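Local atomic coordinates of protein (endoglucanase (e.c.3.2.1.4)) (Streptomyces lividans, PDB entry 2NLR), a protein that hydrolyses internal beta-1,4-glucosidic bonds of cellulose as a family 12 endoglucanase, probably by way of a covalent glycosyl-enzyme intermediate. Residues Ala85-Ser90 with Trp172-Met177; Ile89-Val94 with Leu211-Phe216; Gly144-Glu149 with Ser167-Trp172. All blocks are in the same frame, centred on the assembly; numbering follows the deposited sequence.

Interactions 1 and 2 flank strand 86-92 within one antiparallel sheet: strand 171-175, the outermost on its side, pairs with one edge of it and strand 212-218 with the other. Both are backbone contacts with one largely buried, mainly apolar face and one more open face, yet interaction 1 ends in a helix cap and interaction 2 is interrupted by a bulge. Interaction 3 differs in kind. It has no hydrogen bond between its segments, lies farther from the centre of the chain, and joins the border strand 171-175 to strand 146-154 of the other sheet through aromatic, cationic and aliphatic side chains. Trp172 is common to interactions 1 and 3, Ile89 and Ser90 to interactions 1 and 2.

Interaction 1: residues Ala85-Ser90 with Trp172-Met177; sequences APSSIS and WSFDVM
Where Ala85 meets Asp175, a carboxylate oxygen accepts the backbone N-H. Asp175 OD1 takes this bond from Ala85 N at 2.8 Å and, within its own segment, another from Met177 N at 2.9 Å; the two donors approach from opposite faces of the carboxylate plane. CG stands anti to the backbone N (chi1 -163°), which places OD1 between the two amide N-H groups. The bond from Met177 makes Asp175 the N-cap of helix 176-185. Beside it, Val176 N donates to Ala85 O from above the carbonyl plane, 2.9 Å away, while Ala85 CB packs against both Val176 CB and Met177 CG, each at 3.9 Å.

Farther along, the strands run antiparallel. Ser87 and Phe174 exchange a pair of amide bonds, and Ile89 and Trp172 another, the longest of the four being Trp172 N to Ile89 O at 3.1 Å. Phe174 CD1 passes 3.6 Å from Ser87 O, on the buried side of the sheet.

In the second shell, Ser87 OG is hydrogen-bonded to Ser217 O and to Tyr103 OH, and Tyr103 also meets the Phe174 ring edge to face, tying this border of the beta sandwich to the opposing sheet. One acidic oxygen thus joins strand to helix, and its charge is probably steadied by the two amides and the helix N-terminus.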
loop_
_atom_site.group_PDB
_atom_site.type_symbol
_atom_site.label_atom_id
_atom_site.label_comp_id
_atom_site.label_asym_id
_atom_site.label_seq_id
_atom_site.Cartn_x
_atom_site.Cartn_y
_atom_site.Cartn_z
ATOM N N ALA A 85 -9.147 -12.127 -4.597
ATOM C CA ALA A 85 -8.007 -11.260 -4.889
ATOM C C ALA A 85 -6.877 -11.603 -3.973
ATOM O O ALA A 85 -6.470 -10.758 -3.143
ATOM C CB ALA A 85 -8.409 -9.767 -4.855
ATOM N N PRO A 86 -6.304 -12.787 -4.075
ATOM C CA PRO A 86 -5.230 -13.186 -3.169
ATOM C C PRO A 86 -3.990 -12.323 -3.338
ATOM O O PRO A 86 -3.613 -11.963 -4.471
ATOM C CB PRO A 86 -4.953 -14.637 -3.573
ATOM C CG PRO A 86 -5.349 -14.710 -5.045
ATOM C CD PRO A 86 -6.575 -13.821 -5.092
ATOM N N SER A 87 -3.341 -12.024 -2.228
ATOM C CA SER A 87 -2.075 -11.344 -2.207
ATOM C C SER A 87 -1.238 -11.930 -1.091
ATOM O O SER A 87 -1.734 -12.400 -0.086
ATOM C CB SER A 87 -2.290 -9.817 -2.035
ATOM O OG SER A 87 -1.094 -9.089 -2.104
ATOM N N SER A 88 0.081 -11.876 -1.280
ATOM C CA SER A 88 1.000 -12.280 -0.215
ATOM C C SER A 88 2.221 -11.376 -0.198
ATOM O O SER A 88 2.551 -10.699 -1.183
ATOM C CB SER A 88 1.523 -13.706 -0.348
ATOM O OG SER A 88 2.321 -13.748 -1.532
ATOM N N ILE A 89 2.820 -11.335 0.987
ATOM C CA ILE A 89 3.942 -10.464 1.204
ATOM C C ILE A 89 4.857 -11.088 2.244
ATOM O O ILE A 89 4.444 -11.783 3.152
ATOM C CB ILE A 89 3.501 -9.068 1.644
ATOM C CG1 ILE A 89 4.699 -8.086 1.546
ATOM C CG2 ILE A 89 2.864 -9.109 3.011
ATOM C CD1 ILE A 89 4.416 -6.771 1.013
ATOM N N SER A 90 6.139 -10.793 2.090
ATOM C CA SER A 90 7.206 -11.011 3.083
ATOM C C SER A 90 7.949 -9.699 3.244
ATOM O O SER A 90 8.472 -9.171 2.232
ATOM C CB SER A 90 8.159 -12.135 2.663
ATOM O OG SER A 90 9.275 -12.159 3.542
ATOM N N TRP A 172 2.366 -12.593 5.305
ATOM C CA TRP A 172 1.008 -13.084 5.329
ATOM C C TRP A 172 0.571 -13.324 3.900
ATOM O O TRP A 172 1.048 -12.687 2.966
ATOM C CB TRP A 172 0.117 -12.043 6.013
ATOM C CG TRP A 172 -1.242 -12.545 6.446
ATOM C CD1 TRP A 172 -1.590 -13.778 6.862
ATOM C CD2 TRP A 172 -2.457 -11.754 6.506
ATOM N NE1 TRP A 172 -2.945 -13.819 7.168
ATOM C CE2 TRP A 172 -3.475 -12.574 6.947
ATOM C CE3 TRP A 172 -2.774 -10.420 6.215
ATOM C CZ2 TRP A 172 -4.796 -12.123 7.112
ATOM C CZ3 TRP A 172 -4.044 -9.943 6.360
ATOM C CH2 TRP A 172 -5.043 -10.804 6.813
ATOM N N SER A 173 -0.363 -14.219 3.734
ATOM C CA SER A 173 -1.164 -14.370 2.525
ATOM C C SER A 173 -2.625 -14.168 2.912
ATOM O O SER A 173 -3.051 -14.626 3.951
ATOM C CB SER A 173 -1.090 -15.795 1.944
ATOM O OG SER A 173 0.225 -16.137 1.591
ATOM N N PHE A 174 -3.364 -13.438 2.119
ATOM C CA PHE A 174 -4.724 -13.036 2.461
ATOM C C PHE A 174 -5.485 -12.685 1.190
ATOM O O PHE A 174 -4.910 -12.585 0.109
ATOM C CB PHE A 174 -4.718 -11.849 3.422
ATOM C CG PHE A 174 -4.186 -10.573 2.848
ATOM C CD1 PHE A 174 -2.843 -10.326 2.683
ATOM C CD2 PHE A 174 -5.061 -9.574 2.455
ATOM C CE1 PHE A 174 -2.378 -9.157 2.152
ATOM C CE2 PHE A 174 -4.597 -8.355 1.964
ATOM C CZ PHE A 174 -3.256 -8.127 1.786
ATOM N N ASP A 175 -6.797 -12.532 1.332
ATOM C CA ASP A 175 -7.658 -12.119 0.235
ATOM C C ASP A 175 -7.965 -10.634 0.372
ATOM O O ASP A 175 -8.627 -10.214 1.311
ATOM C CB ASP A 175 -8.929 -12.954 0.237
ATOM C CG ASP A 175 -9.670 -12.867 -1.090
ATOM O OD1 ASP A 175 -9.528 -11.840 -1.810
ATOM O OD2 ASP A 175 -10.419 -13.826 -1.359
ATOM N N VAL A 176 -7.476 -9.840 -0.589
ATOM C CA VAL A 176 -7.810 -8.423 -0.585
ATOM C C VAL A 176 -9.300 -8.191 -0.535
ATOM O O VAL A 176 -9.804 -7.229 0.061
ATOM C CB VAL A 176 -7.151 -7.738 -1.819
ATOM C CG1 VAL A 176 -7.733 -6.409 -2.128
ATOM C CG2 VAL A 176 -5.618 -7.686 -1.648
ATOM N N MET A 177 -10.100 -9.102 -1.162
ATOM C CA MET A 177 -11.553 -8.926 -1.138
ATOM C C MET A 177 -12.120 -8.979 0.260
ATOM O O MET A 177 -13.220 -8.432 0.466
ATOM C CB MET A 177 -12.292 -9.907 -2.045
ATOM C CG MET A 177 -12.055 -9.613 -3.489
ATOM S SD MET A 177 -12.646 -8.087 -4.158
ATOM C CE MET A 177 -14.305 -7.856 -3.652
#

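Interaction 2: residues Ile89-Val94 with Leu211-Phe216; sequences ISYGFV and LAVNSF
Ser90 faces two residues at once, Asn214 and Ser215, in a classic beta bulge that offsets the pairing of strands 86-92 and 212-218 by one residue in the antiparallel sheet of this beta sandwich. Ser90 O accepts from Asn214 N at 2.8 Å and only weakly from Ser215 N at 3.5 Å; Ser90 N in turn donates to Ser215 O. Asn214 takes up nearly helical backbone angles (phi -73°, psi -39°), as expected at the first position of such a bulge. Regular pairing resumes beyond it, where Gly92 N points almost straight at Ala212 O over 2.8 Å and Ala212 N returns a bond to Gly92 O.

The tightly packed part of the contact is the face carrying Ile89, Tyr91, Val213 and Phe216, which is turned to the opposing sheet. Here Tyr91 and Val213 lie side by side, with CE1 of the tyrosine 3.8 Å from CG2 of the valine. Ile89 crosses Val213 at about a right angle, CD1 to CG1 at 4.0 Å, and the same CD1 sits 3.7 Å above the plane of the Tyr91 ring, toward its rim. The Tyr91 hydroxyl is hydrogen-bonded to Gly201 O of strand 194-204, which fixes the far end of this ring in the core.

The other side is more open to solvent and polar, with small side chains and the exposed Asn214. Across it the asparagine ND2 donates to Ser90 OG, 3.1 Å away and exactly in the amide plane.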
loop_
_atom_site.group_PDB
_atom_site.type_symbol
_atom_site.label_atom_id
_atom_site.label_comp_id
_atom_site.label_asym_id
_atom_site.label_seq_id
_atom_site.Cartn_x
_atom_site.Cartn_y
_atom_site.Cartn_z
ATOM N N ILE A 89 2.820 -11.335 0.987
ATOM C CA ILE A 89 3.942 -10.464 1.204
ATOM C C ILE A 89 4.857 -11.088 2.244
ATOM O O ILE A 89 4.444 -11.783 3.152
ATOM C CB ILE A 89 3.501 -9.068 1.644
ATOM C CG1 ILE A 89 4.699 -8.086 1.546
ATOM C CG2 ILE A 89 2.864 -9.109 3.011
ATOM C CD1 ILE A 89 4.416 -6.771 1.013
ATOM N N SER A 90 6.139 -10.793 2.090
ATOM C CA SER A 90 7.206 -11.011 3.083
ATOM C C SER A 90 7.949 -9.699 3.244
ATOM O O SER A 90 8.472 -9.171 2.232
ATOM C CB SER A 90 8.159 -12.135 2.663
ATOM O OG SER A 90 9.275 -12.159 3.542
ATOM N N TYR A 91 7.990 -9.205 4.465
ATOM C CA TYR A 91 8.633 -7.945 4.786
ATOM C C TYR A 91 9.906 -8.145 5.581
ATOM O O TYR A 91 9.993 -9.071 6.429
ATOM C CB TYR A 91 7.690 -7.130 5.624
ATOM C CG TYR A 91 6.655 -6.275 5.020
ATOM C CD1 TYR A 91 7.015 -5.215 4.190
ATOM C CD2 TYR A 91 5.324 -6.427 5.271
ATOM C CE1 TYR A 91 6.098 -4.379 3.622
ATOM C CE2 TYR A 91 4.370 -5.575 4.735
ATOM C CZ TYR A 91 4.751 -4.565 3.921
ATOM O OH TYR A 91 3.786 -3.698 3.398
ATOM N N GLY A 92 10.864 -7.276 5.343
ATOM C CA GLY A 92 12.070 -7.080 6.152
ATOM C C GLY A 92 11.991 -5.760 6.884
ATOM O O GLY A 92 11.898 -4.699 6.278
ATOM N N PHE A 93 11.952 -5.821 8.199
ATOM C CA PHE A 93 11.817 -4.642 9.053
ATOM C C PHE A 93 13.180 -4.207 9.559
ATOM O O PHE A 93 14.141 -4.944 9.522
ATOM C CB PHE A 93 10.855 -4.897 10.227
ATOM C CG PHE A 93 9.482 -5.306 9.806
ATOM C CD1 PHE A 93 8.831 -4.621 8.782
ATOM C CD2 PHE A 93 8.802 -6.344 10.426
ATOM C CE1 PHE A 93 7.543 -4.985 8.422
ATOM C CE2 PHE A 93 7.526 -6.686 10.047
ATOM C CZ PHE A 93 6.893 -5.996 9.052
ATOM N N VAL A 94 13.244 -2.978 9.989
ATOM C CA VAL A 94 14.478 -2.442 10.590
ATOM C C VAL A 94 14.171 -2.146 12.051
ATOM O O VAL A 94 13.041 -1.701 12.400
ATOM C CB VAL A 94 15.019 -1.175 9.907
ATOM C CG1 VAL A 94 15.665 -1.448 8.545
ATOM C CG2 VAL A 94 13.901 -0.151 9.717
ATOM N N LEU A 211 14.735 -1.210 5.015
ATOM C CA LEU A 211 13.390 -1.787 4.870
ATOM C C LEU A 211 13.326 -2.535 3.544
ATOM O O LEU A 211 13.852 -2.063 2.537
ATOM C CB LEU A 211 12.357 -0.673 4.926
ATOM C CG LEU A 211 12.177 0.002 6.301
ATOM C CD1 LEU A 211 11.320 1.237 6.206
ATOM C CD2 LEU A 211 11.582 -0.960 7.333
ATOM N N ALA A 212 12.631 -3.668 3.538
ATOM C CA ALA A 212 12.547 -4.419 2.315
ATOM C C ALA A 212 11.201 -5.101 2.179
ATOM O O ALA A 212 10.584 -5.599 3.140
ATOM C CB ALA A 212 13.597 -5.523 2.273
ATOM N N VAL A 213 10.716 -5.192 0.945
ATOM C CA VAL A 213 9.700 -6.172 0.521
ATOM C C VAL A 213 10.478 -7.313 -0.085
ATOM O O VAL A 213 11.100 -7.191 -1.147
ATOM C CB VAL A 213 8.684 -5.578 -0.460
ATOM C CG1 VAL A 213 7.840 -6.714 -1.041
ATOM C CG2 VAL A 213 7.856 -4.530 0.274
ATOM N N ASN A 214 10.571 -8.426 0.608
ATOM C CA ASN A 214 11.304 -9.569 0.131
ATOM C C ASN A 214 10.567 -10.255 -1.002
ATOM O O ASN A 214 11.213 -10.727 -1.941
ATOM C CB ASN A 214 11.542 -10.557 1.265
ATOM C CG ASN A 214 12.288 -10.051 2.443
ATOM O OD1 ASN A 214 13.283 -9.347 2.276
ATOM N ND2 ASN A 214 11.803 -10.384 3.644
ATOM N N SER A 215 9.263 -10.342 -0.924
ATOM C CA SER A 215 8.466 -10.936 -1.969
ATOM C C SER A 215 7.051 -10.364 -1.876
ATOM O O SER A 215 6.612 -9.962 -0.800
ATOM C CB SER A 215 8.340 -12.457 -1.928
ATOM O OG SER A 215 7.790 -12.879 -0.701
ATOM N N PHE A 216 6.391 -10.380 -3.016
ATOM C CA PHE A 216 5.040 -9.869 -3.123
ATOM C C PHE A 216 4.329 -10.618 -4.243
ATOM O O PHE A 216 4.932 -10.865 -5.284
ATOM C CB PHE A 216 5.055 -8.407 -3.485
ATOM C CG PHE A 216 3.746 -7.762 -3.892
ATOM C CD1 PHE A 216 2.823 -7.374 -2.938
ATOM C CD2 PHE A 216 3.433 -7.541 -5.197
ATOM C CE1 PHE A 216 1.647 -6.759 -3.256
ATOM C CE2 PHE A 216 2.243 -6.885 -5.560
ATOM C CZ PHE A 216 1.368 -6.485 -4.573
#

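Interaction 3: residues Gly144-Glu149 with Ser167-Trp172; sequences GGRTWE and SAISGW
Arg146 lies along one face of the Trp172 indole and illustrates how a long basic side chain can bridge the border between two sheets of a beta sandwich. Its chain is extended from CG to NE, which carries the guanidinium across from strand 146-154, running opposite to the tryptophan. CD sits over the six-membered ring in a CH-pi contact, 3.8 Å from its centroid, and CZ follows over the five-membered ring in a cation-pi contact, 4.1 Å from that centroid. NE rides over the same face, 3.2 Å from Trp172 NE1, both atoms being donors with no bond between them. A turn at the last torsion, roughly perpendicular, stands the guanidinium plane 69° from that of the indole.

In Trp172, CG opposite the backbone N (chi1 -164°) sends the indole toward segment 144-149. Phe174 stacks on the reverse face, and Gly144 O lies in the ring plane at the edge, 3.6 Å from CZ2. Trp148 comes from the opposite direction, its CZ2 3.5 Å from Trp172 CZ3, with the six-membered rings inclined obliquely at 41°. NE1 of Trp148 is hydrogen-bonded to Val143 O, which restrains the rotation of that indole.

Ile169 runs past the arginine in the opposite direction, CD1 against Arg146 NH1 and against Trp148 CH2 (both 3.7 Å), with CG2 over one face of the guanidinium, toward its rim. With no hydrogen bond between the segments, cohesion rests on dispersion and on the attraction of a cation for an electron-rich indole, which probably offsets part of the cost of covering the charge.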
loop_
_atom_site.group_PDB
_atom_site.type_symbol
_atom_site.label_atom_id
_atom_site.label_comp_id
_atom_site.label_asym_id
_atom_site.label_seq_id
_atom_site.Cartn_x
_atom_site.Cartn_y
_atom_site.Cartn_z
ATOM N N GLY A 144 -10.036 -11.730 7.716
ATOM C CA GLY A 144 -9.054 -12.725 7.365
ATOM C C GLY A 144 -8.531 -13.530 8.561
ATOM O O GLY A 144 -7.464 -14.107 8.445
ATOM N N GLY A 145 -9.267 -13.594 9.636
ATOM C CA GLY A 145 -8.830 -14.346 10.800
ATOM C C GLY A 145 -7.944 -13.576 11.727
ATOM O O GLY A 145 -7.465 -14.177 12.716
ATOM N N ARG A 146 -7.760 -12.296 11.452
ATOM C CA ARG A 146 -6.882 -11.434 12.253
ATOM C C ARG A 146 -7.704 -10.278 12.777
ATOM O O ARG A 146 -8.650 -9.834 12.117
ATOM C CB ARG A 146 -5.646 -10.942 11.381
ATOM C CG ARG A 146 -4.610 -12.034 11.166
ATOM C CD ARG A 146 -3.417 -11.479 10.423
ATOM N NE ARG A 146 -2.505 -12.555 10.097
ATOM C CZ ARG A 146 -1.396 -12.792 10.742
ATOM N NH1 ARG A 146 -1.052 -12.021 11.695
ATOM N NH2 ARG A 146 -0.650 -13.813 10.348
ATOM N N THR A 147 -7.306 -9.703 13.899
ATOM C CA THR A 147 -7.949 -8.538 14.476
ATOM C C THR A 147 -7.197 -7.277 14.020
ATOM O O THR A 147 -5.938 -7.253 13.928
ATOM C CB THR A 147 -7.988 -8.626 15.977
ATOM O OG1 THR A 147 -8.732 -9.814 16.261
ATOM C CG2 THR A 147 -8.719 -7.448 16.584
ATOM N N TRP A 148 -7.964 -6.228 13.747
ATOM C CA TRP A 148 -7.454 -4.934 13.317
ATOM C C TRP A 148 -8.116 -3.806 14.076
ATOM O O TRP A 148 -9.328 -3.894 14.305
ATOM C CB TRP A 148 -7.781 -4.729 11.790
ATOM C CG TRP A 148 -7.287 -5.904 10.980
ATOM C CD1 TRP A 148 -8.022 -7.029 10.699
ATOM C CD2 TRP A 148 -6.002 -6.091 10.390
ATOM N NE1 TRP A 148 -7.275 -7.911 9.970
ATOM C CE2 TRP A 148 -6.029 -7.374 9.762
ATOM C CE3 TRP A 148 -4.844 -5.348 10.328
ATOM C CZ2 TRP A 148 -4.924 -7.880 9.097
ATOM C CZ3 TRP A 148 -3.732 -5.848 9.655
ATOM C CH2 TRP A 148 -3.795 -7.117 9.049
ATOM N N GLU A 149 -7.373 -2.772 14.386
ATOM C CA GLU A 149 -7.985 -1.524 14.842
ATOM C C GLU A 149 -8.317 -0.720 13.571
ATOM O O GLU A 149 -7.442 -0.481 12.741
ATOM C CB GLU A 149 -7.057 -0.731 15.742
ATOM C CG GLU A 149 -7.685 0.555 16.277
ATOM C CD GLU A 149 -8.780 0.428 17.291
ATOM O OE1 GLU A 149 -8.952 -0.612 17.889
ATOM O OE2 GLU A 149 -9.455 1.486 17.511
ATOM N N SER A 167 0.347 -6.042 16.321
ATOM C CA SER A 167 1.796 -6.158 16.423
ATOM C C SER A 167 2.290 -6.538 15.043
ATOM O O SER A 167 1.510 -6.850 14.124
ATOM C CB SER A 167 2.185 -7.162 17.500
ATOM O OG SER A 167 1.723 -8.443 17.220
ATOM N N ALA A 168 3.612 -6.529 14.882
ATOM C CA ALA A 168 4.224 -6.684 13.586
ATOM C C ALA A 168 3.815 -7.971 12.899
ATOM O O ALA A 168 3.895 -9.071 13.481
ATOM C CB ALA A 168 5.729 -6.566 13.687
ATOM N N ILE A 169 3.453 -7.864 11.626
ATOM C CA ILE A 169 3.214 -9.000 10.713
ATOM C C ILE A 169 4.315 -9.020 9.674
ATOM O O ILE A 169 4.347 -8.164 8.799
ATOM C CB ILE A 169 1.837 -8.923 10.056
ATOM C CG1 ILE A 169 0.720 -8.758 11.111
ATOM C CG2 ILE A 169 1.621 -10.111 9.132
ATOM C CD1 ILE A 169 -0.656 -8.518 10.463
ATOM N N SER A 170 5.251 -9.924 9.744
ATOM C CA SER A 170 6.325 -9.955 8.758
ATOM C C SER A 170 6.008 -10.696 7.492
ATOM O O SER A 170 6.688 -10.541 6.498
ATOM C CB SER A 170 7.610 -10.586 9.328
ATOM O OG SER A 170 7.390 -11.907 9.663
ATOM N N GLY A 171 4.940 -11.524 7.499
ATOM C CA GLY A 171 4.554 -12.223 6.302
ATOM C C GLY A 171 3.114 -12.638 6.423
ATOM O O GLY A 171 2.682 -13.037 7.490
ATOM N N TRP A 172 2.366 -12.593 5.305
ATOM C CA TRP A 172 1.008 -13.084 5.329
ATOM C C TRP A 172 0.571 -13.324 3.900
ATOM O O TRP A 172 1.048 -12.687 2.966
ATOM C CB TRP A 172 0.117 -12.043 6.013
ATOM C CG TRP A 172 -1.242 -12.545 6.446
ATOM C CD1 TRP A 172 -1.590 -13.778 6.862
ATOM C CD2 TRP A 172 -2.457 -11.754 6.506
ATOM N NE1 TRP A 172 -2.945 -13.819 7.168
ATOM C CE2 TRP A 172 -3.475 -12.574 6.947
ATOM C CE3 TRP A 172 -2.774 -10.420 6.215
ATOM C CZ2 TRP A 172 -4.796 -12.123 7.112
ATOM C CZ3 TRP A 172 -4.044 -9.943 6.360
ATOM C CH2 TRP A 172 -5.043 -10.804 6.813
#